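Local coordinates for protein ElaA (Pseudomonas aeruginosa, PDB 1XEB) that probably acts as a GNAT-superfamily N-acyltransferase, transferring an acyl group, likely acetyl, from coenzyme A to an amine, at residues 57-69 against 78-92. Numbering follows the deposited sequence.
Sequences DGQLLAYLRLLDP and IGRVVSSSAARGQGL
Tyr63 and Val82 form the central hydrogen-bonded pair of an antiparallel hairpin, strands 59-67 and 76-83, in the GNAT acetyltransferase sheet. Their reciprocal backbone bonds are both 2.9 Å, Tyr63 N to Val82 O and Val82 N to Tyr63 O. Arg65 and Gly79 repeat the pattern, with Arg65 N 2.9 Å from Gly79 O. Between these pairs Leu64 faces both Arg80 and Val81: this beta bulge, where Arg80 has positive phi, probably corresponds to the one that in GNAT enzymes helps splay the sheet at the acetyl-CoA site. Beyond Ala62 and Ser83 the last link runs from Ser84 N to Leu61 O.

Apolar contacts line both faces. On the side of helix 92-108, Leu66 CD2 lies against Ile78 CG1 (3.5 Å), while Ala62 CB meets Leu92 CD2 at 3.9 Å. Toward helix 15-32, Tyr63 CG is anti to the backbone N (chi1 169°), which carries the ring alongside Arg80; its CE2 edge meets Arg80 CB (3.9 Å), in plane, and its OH bonds to His51.

Arg65 and Arg80 run side by side, their guanidinium planes 43° apart. Arg80 CG sits over one face of the Arg65 guanidinium, near its rim. Salt bridges from Arg65 to Asp41 and from Arg80 to Glu39 probably offset the charge.

The run from Arg88 through Gly91 into helix 92-108 matches the R-x-x-G-x-G motif that in relatives binds the CoA pyrophosphate. Arg88, salt-bridged to Glu32, grips Ser83 O side-on: NH2 (3.0 Å) lies nearly in line with the C=O, whereas NE approaches from above the carbonyl plane.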
loop_
_atom_site.group_PDB
_atom_site.type_symbol
_atom_site.label_atom_id
_atom_site.label_comp_id
_atom_site.label_asym_id
_atom_site.label_seq_id
_atom_site.Cartn_x
_atom_site.Cartn_y
_atom_site.Cartn_z
ATOM N N ASP A 57 5.090 0.859 -20.053
ATOM C CA ASP A 57 5.896 0.042 -20.956
ATOM C C ASP A 57 6.263 -1.334 -20.393
ATOM O O ASP A 57 7.437 -1.691 -20.340
ATOM C CB ASP A 57 7.183 0.799 -21.340
ATOM C CG ASP A 57 6.902 2.126 -22.059
ATOM O OD1 ASP A 57 6.155 2.118 -23.068
ATOM O OD2 ASP A 57 7.432 3.178 -21.625
ATOM N N GLY A 58 5.260 -2.096 -19.973
ATOM C CA GLY A 58 5.522 -3.426 -19.442
ATOM C C GLY A 58 6.106 -3.506 -18.036
ATOM O O GLY A 58 6.225 -4.594 -17.473
ATOM N N GLN A 59 6.462 -2.360 -17.461
ATOM C CA GLN A 59 7.032 -2.320 -16.107
ATOM C C GLN A 59 6.039 -1.785 -15.059
ATOM O O GLN A 59 5.317 -0.813 -15.311
ATOM C CB GLN A 59 8.278 -1.428 -16.101
ATOM C CG GLN A 59 9.403 -1.910 -17.009
ATOM C CD GLN A 59 9.950 -3.243 -16.545
ATOM O OE1 GLN A 59 10.571 -3.339 -15.463
ATOM N NE2 GLN A 59 9.723 -4.291 -17.341
ATOM N N LEU A 60 6.019 -2.423 -13.888
ATOM C CA LEU A 60 5.163 -1.989 -12.784
ATOM C C LEU A 60 6.020 -0.983 -12.008
ATOM O O LEU A 60 7.035 -1.351 -11.422
ATOM C CB LEU A 60 4.809 -3.169 -11.872
ATOM C CG LEU A 60 3.472 -3.112 -11.130
ATOM C CD1 LEU A 60 3.543 -3.947 -9.849
ATOM C CD2 LEU A 60 3.151 -1.683 -10.799
ATOM N N LEU A 61 5.626 0.283 -12.003
ATOM C CA LEU A 61 6.430 1.291 -11.321
ATOM C C LEU A 61 5.954 1.691 -9.927
ATOM O O LEU A 61 6.737 2.186 -9.111
ATOM C CB LEU A 61 6.553 2.536 -12.198
ATOM C CG LEU A 61 7.144 2.365 -13.604
ATOM C CD1 LEU A 61 7.348 3.755 -14.202
ATOM C CD2 LEU A 61 8.469 1.601 -13.565
ATOM N N ALA A 62 4.672 1.479 -9.649
ATOM C CA ALA A 62 4.135 1.831 -8.347
ATOM C C ALA A 62 3.025 0.873 -7.995
ATOM O O ALA A 62 2.279 0.416 -8.877
ATOM C CB ALA A 62 3.605 3.264 -8.347
ATOM N N TYR A 63 2.912 0.598 -6.697
ATOM C CA TYR A 63 1.913 -0.316 -6.186
ATOM C C TYR A 63 1.533 -0.031 -4.744
ATOM O O TYR A 63 2.297 0.559 -3.985
ATOM C CB TYR A 63 2.465 -1.740 -6.267
ATOM C CG TYR A 63 1.648 -2.777 -5.533
ATOM C CD1 TYR A 63 0.626 -3.470 -6.177
ATOM C CD2 TYR A 63 1.879 -3.043 -4.191
ATOM C CE1 TYR A 63 -0.145 -4.408 -5.495
ATOM C CE2 TYR A 63 1.110 -3.969 -3.499
ATOM C CZ TYR A 63 0.101 -4.653 -4.155
ATOM O OH TYR A 63 -0.645 -5.599 -3.479
ATOM N N LEU A 64 0.320 -0.427 -4.392
ATOM C CA LEU A 64 -0.154 -0.347 -3.024
ATOM C C LEU A 64 -1.322 -1.332 -2.898
ATOM O O LEU A 64 -2.060 -1.598 -3.859
ATOM C CB LEU A 64 -0.546 1.083 -2.606
ATOM C CG LEU A 64 -1.883 1.747 -2.917
ATOM C CD1 LEU A 64 -3.048 0.995 -2.262
ATOM C CD2 LEU A 64 -1.815 3.177 -2.396
ATOM N N ARG A 65 -1.454 -1.892 -1.705
ATOM C CA ARG A 65 -2.487 -2.867 -1.423
ATOM C C ARG A 65 -3.560 -2.339 -0.468
ATOM O O ARG A 65 -3.269 -1.613 0.491
ATOM C CB ARG A 65 -1.839 -4.118 -0.824
ATOM C CG ARG A 65 -2.819 -5.206 -0.445
ATOM C CD ARG A 65 -2.096 -6.420 0.105
ATOM N NE ARG A 65 -1.450 -6.156 1.391
ATOM C CZ ARG A 65 -0.782 -7.074 2.082
ATOM N NH1 ARG A 65 -0.671 -8.314 1.604
ATOM N NH2 ARG A 65 -0.226 -6.759 3.251
ATOM N N LEU A 66 -4.799 -2.725 -0.752
ATOM C CA LEU A 66 -5.939 -2.354 0.060
ATOM C C LEU A 66 -6.589 -3.611 0.672
ATOM O O LEU A 66 -7.059 -4.492 -0.049
ATOM C CB LEU A 66 -6.955 -1.591 -0.805
ATOM C CG LEU A 66 -6.417 -0.247 -1.307
ATOM C CD1 LEU A 66 -6.940 0.074 -2.693
ATOM C CD2 LEU A 66 -6.799 0.824 -0.338
ATOM N N LEU A 67 -6.604 -3.700 2.001
ATOM C CA LEU A 67 -7.239 -4.833 2.679
ATOM C C LEU A 67 -8.673 -4.423 3.060
ATOM O O LEU A 67 -8.879 -3.321 3.584
ATOM C CB LEU A 67 -6.441 -5.210 3.929
ATOM C CG LEU A 67 -5.069 -5.881 3.762
ATOM C CD1 LEU A 67 -4.267 -5.157 2.723
ATOM C CD2 LEU A 67 -4.319 -5.887 5.091
ATOM N N ASP A 68 -9.657 -5.287 2.799
ATOM C CA ASP A 68 -11.055 -4.964 3.108
ATOM C C ASP A 68 -11.362 -4.883 4.599
ATOM O O ASP A 68 -10.760 -5.583 5.419
ATOM C CB ASP A 68 -12.035 -5.947 2.438
ATOM C CG ASP A 68 -12.016 -7.331 3.058
ATOM O OD1 ASP A 68 -11.422 -8.233 2.436
ATOM O OD2 ASP A 68 -12.596 -7.525 4.156
ATOM N N PRO A 69 -12.334 -4.033 4.960
ATOM C CA PRO A 69 -12.770 -3.793 6.333
ATOM C C PRO A 69 -13.386 -4.929 7.149
ATOM O O PRO A 69 -13.111 -5.016 8.350
ATOM C CB PRO A 69 -13.694 -2.581 6.186
ATOM C CG PRO A 69 -14.280 -2.769 4.843
ATOM C CD PRO A 69 -13.095 -3.190 4.020
ATOM N N ILE A 78 -4.437 0.170 4.288
ATOM C CA ILE A 78 -3.565 0.505 3.161
ATOM C C ILE A 78 -2.157 0.063 3.557
ATOM O O ILE A 78 -1.702 0.378 4.641
ATOM C CB ILE A 78 -3.587 2.027 2.905
ATOM C CG1 ILE A 78 -4.792 2.390 2.064
ATOM C CG2 ILE A 78 -2.314 2.480 2.236
ATOM C CD1 ILE A 78 -5.002 3.880 1.978
ATOM N N GLY A 79 -1.472 -0.666 2.686
ATOM C CA GLY A 79 -0.136 -1.121 3.010
ATOM C C GLY A 79 0.667 -1.458 1.769
ATOM O O GLY A 79 0.185 -1.286 0.646
ATOM N N ARG A 80 1.886 -1.953 1.979
ATOM C CA ARG A 80 2.793 -2.314 0.897
ATOM C C ARG A 80 2.915 -1.183 -0.136
ATOM O O ARG A 80 2.947 -1.425 -1.348
ATOM C CB ARG A 80 2.311 -3.601 0.238
ATOM C CG ARG A 80 2.403 -4.824 1.135
ATOM C CD ARG A 80 3.850 -5.142 1.429
ATOM N NE ARG A 80 4.071 -6.499 1.939
ATOM C CZ ARG A 80 3.845 -6.893 3.184
ATOM N NH1 ARG A 80 4.089 -8.152 3.535
ATOM N NH2 ARG A 80 3.376 -6.035 4.078
ATOM N N VAL A 81 2.965 0.052 0.362
ATOM C CA VAL A 81 3.081 1.230 -0.493
ATOM C C VAL A 81 4.506 1.253 -1.028
ATOM O O VAL A 81 5.470 1.326 -0.259
ATOM C CB VAL A 81 2.776 2.532 0.293
ATOM C CG1 VAL A 81 3.080 3.748 -0.576
ATOM C CG2 VAL A 81 1.306 2.552 0.711
ATOM N N VAL A 82 4.635 1.180 -2.350
ATOM C CA VAL A 82 5.954 1.120 -2.966
ATOM C C VAL A 82 6.005 1.755 -4.352
ATOM O O VAL A 82 5.016 1.808 -5.080
ATOM C CB VAL A 82 6.424 -0.371 -3.070
ATOM C CG1 VAL A 82 5.543 -1.136 -4.054
ATOM C CG2 VAL A 82 7.865 -0.454 -3.507
ATOM N N SER A 83 7.181 2.234 -4.714
ATOM C CA SER A 83 7.368 2.835 -6.015
ATOM C C SER A 83 8.761 2.409 -6.431
ATOM O O SER A 83 9.667 2.383 -5.605
ATOM C CB SER A 83 7.274 4.361 -5.916
ATOM O OG SER A 83 8.431 4.900 -5.296
ATOM N N SER A 84 8.931 2.057 -7.701
ATOM C CA SER A 84 10.240 1.630 -8.200
ATOM C C SER A 84 11.304 2.715 -8.008
ATOM O O SER A 84 11.067 3.900 -8.272
ATOM C CB SER A 84 10.152 1.258 -9.680
ATOM O OG SER A 84 11.405 0.778 -10.137
ATOM N N SER A 85 12.482 2.307 -7.557
ATOM C CA SER A 85 13.557 3.271 -7.312
ATOM C C SER A 85 13.865 4.166 -8.508
ATOM O O SER A 85 14.227 5.318 -8.336
ATOM C CB SER A 85 14.844 2.553 -6.878
ATOM O OG SER A 85 15.380 1.759 -7.927
ATOM N N ALA A 86 13.712 3.636 -9.713
ATOM C CA ALA A 86 14.010 4.394 -10.920
ATOM C C ALA A 86 13.001 5.496 -11.222
ATOM O O ALA A 86 13.320 6.469 -11.914
ATOM C CB ALA A 86 14.106 3.448 -12.113
ATOM N N ALA A 87 11.787 5.338 -10.702
ATOM C CA ALA A 87 10.730 6.311 -10.929
ATOM C C ALA A 87 10.419 7.144 -9.685
ATOM O O ALA A 87 9.301 7.619 -9.512
ATOM C CB ALA A 87 9.489 5.584 -11.394
ATOM N N ARG A 88 11.404 7.340 -8.823
ATOM C CA ARG A 88 11.171 8.094 -7.598
ATOM C C ARG A 88 11.492 9.575 -7.650
ATOM O O ARG A 88 12.225 10.040 -8.520
ATOM C CB ARG A 88 11.941 7.468 -6.440
ATOM C CG ARG A 88 11.408 6.126 -6.024
ATOM C CD ARG A 88 12.227 5.532 -4.903
ATOM N NE ARG A 88 11.754 4.191 -4.591
ATOM C CZ ARG A 88 12.418 3.318 -3.848
ATOM N NH1 ARG A 88 13.599 3.640 -3.332
ATOM N NH2 ARG A 88 11.901 2.116 -3.632
ATOM N N GLY A 89 10.942 10.306 -6.684
ATOM C CA GLY A 89 11.160 11.735 -6.618
ATOM C C GLY A 89 10.260 12.504 -7.567
ATOM O O GLY A 89 10.336 13.732 -7.627
ATOM N N GLN A 90 9.404 11.797 -8.299
ATOM C CA GLN A 90 8.500 12.439 -9.243
ATOM C C GLN A 90 7.060 12.536 -8.741
ATOM O O GLN A 90 6.128 12.766 -9.530
ATOM C CB GLN A 90 8.524 11.697 -10.580
ATOM C CG GLN A 90 9.822 11.857 -11.357
ATOM C CD GLN A 90 10.338 13.297 -11.351
ATOM O OE1 GLN A 90 11.201 13.658 -10.539
ATOM N NE2 GLN A 90 9.800 14.129 -12.247
ATOM N N GLY A 91 6.886 12.360 -7.432
ATOM C CA GLY A 91 5.562 12.431 -6.839
ATOM C C GLY A 91 4.634 11.239 -7.045
ATOM O O GLY A 91 3.413 11.412 -7.048
ATOM N N LEU A 92 5.174 10.037 -7.230
ATOM C CA LEU A 92 4.303 8.875 -7.395
ATOM C C LEU A 92 3.589 8.633 -6.075
ATOM O O LEU A 92 2.440 8.182 -6.048
ATOM C CB LEU A 92 5.100 7.631 -7.792
ATOM C CG LEU A 92 5.107 7.313 -9.293
ATOM C CD1 LEU A 92 6.111 6.204 -9.582
ATOM C CD2 LEU A 92 3.721 6.897 -9.741
#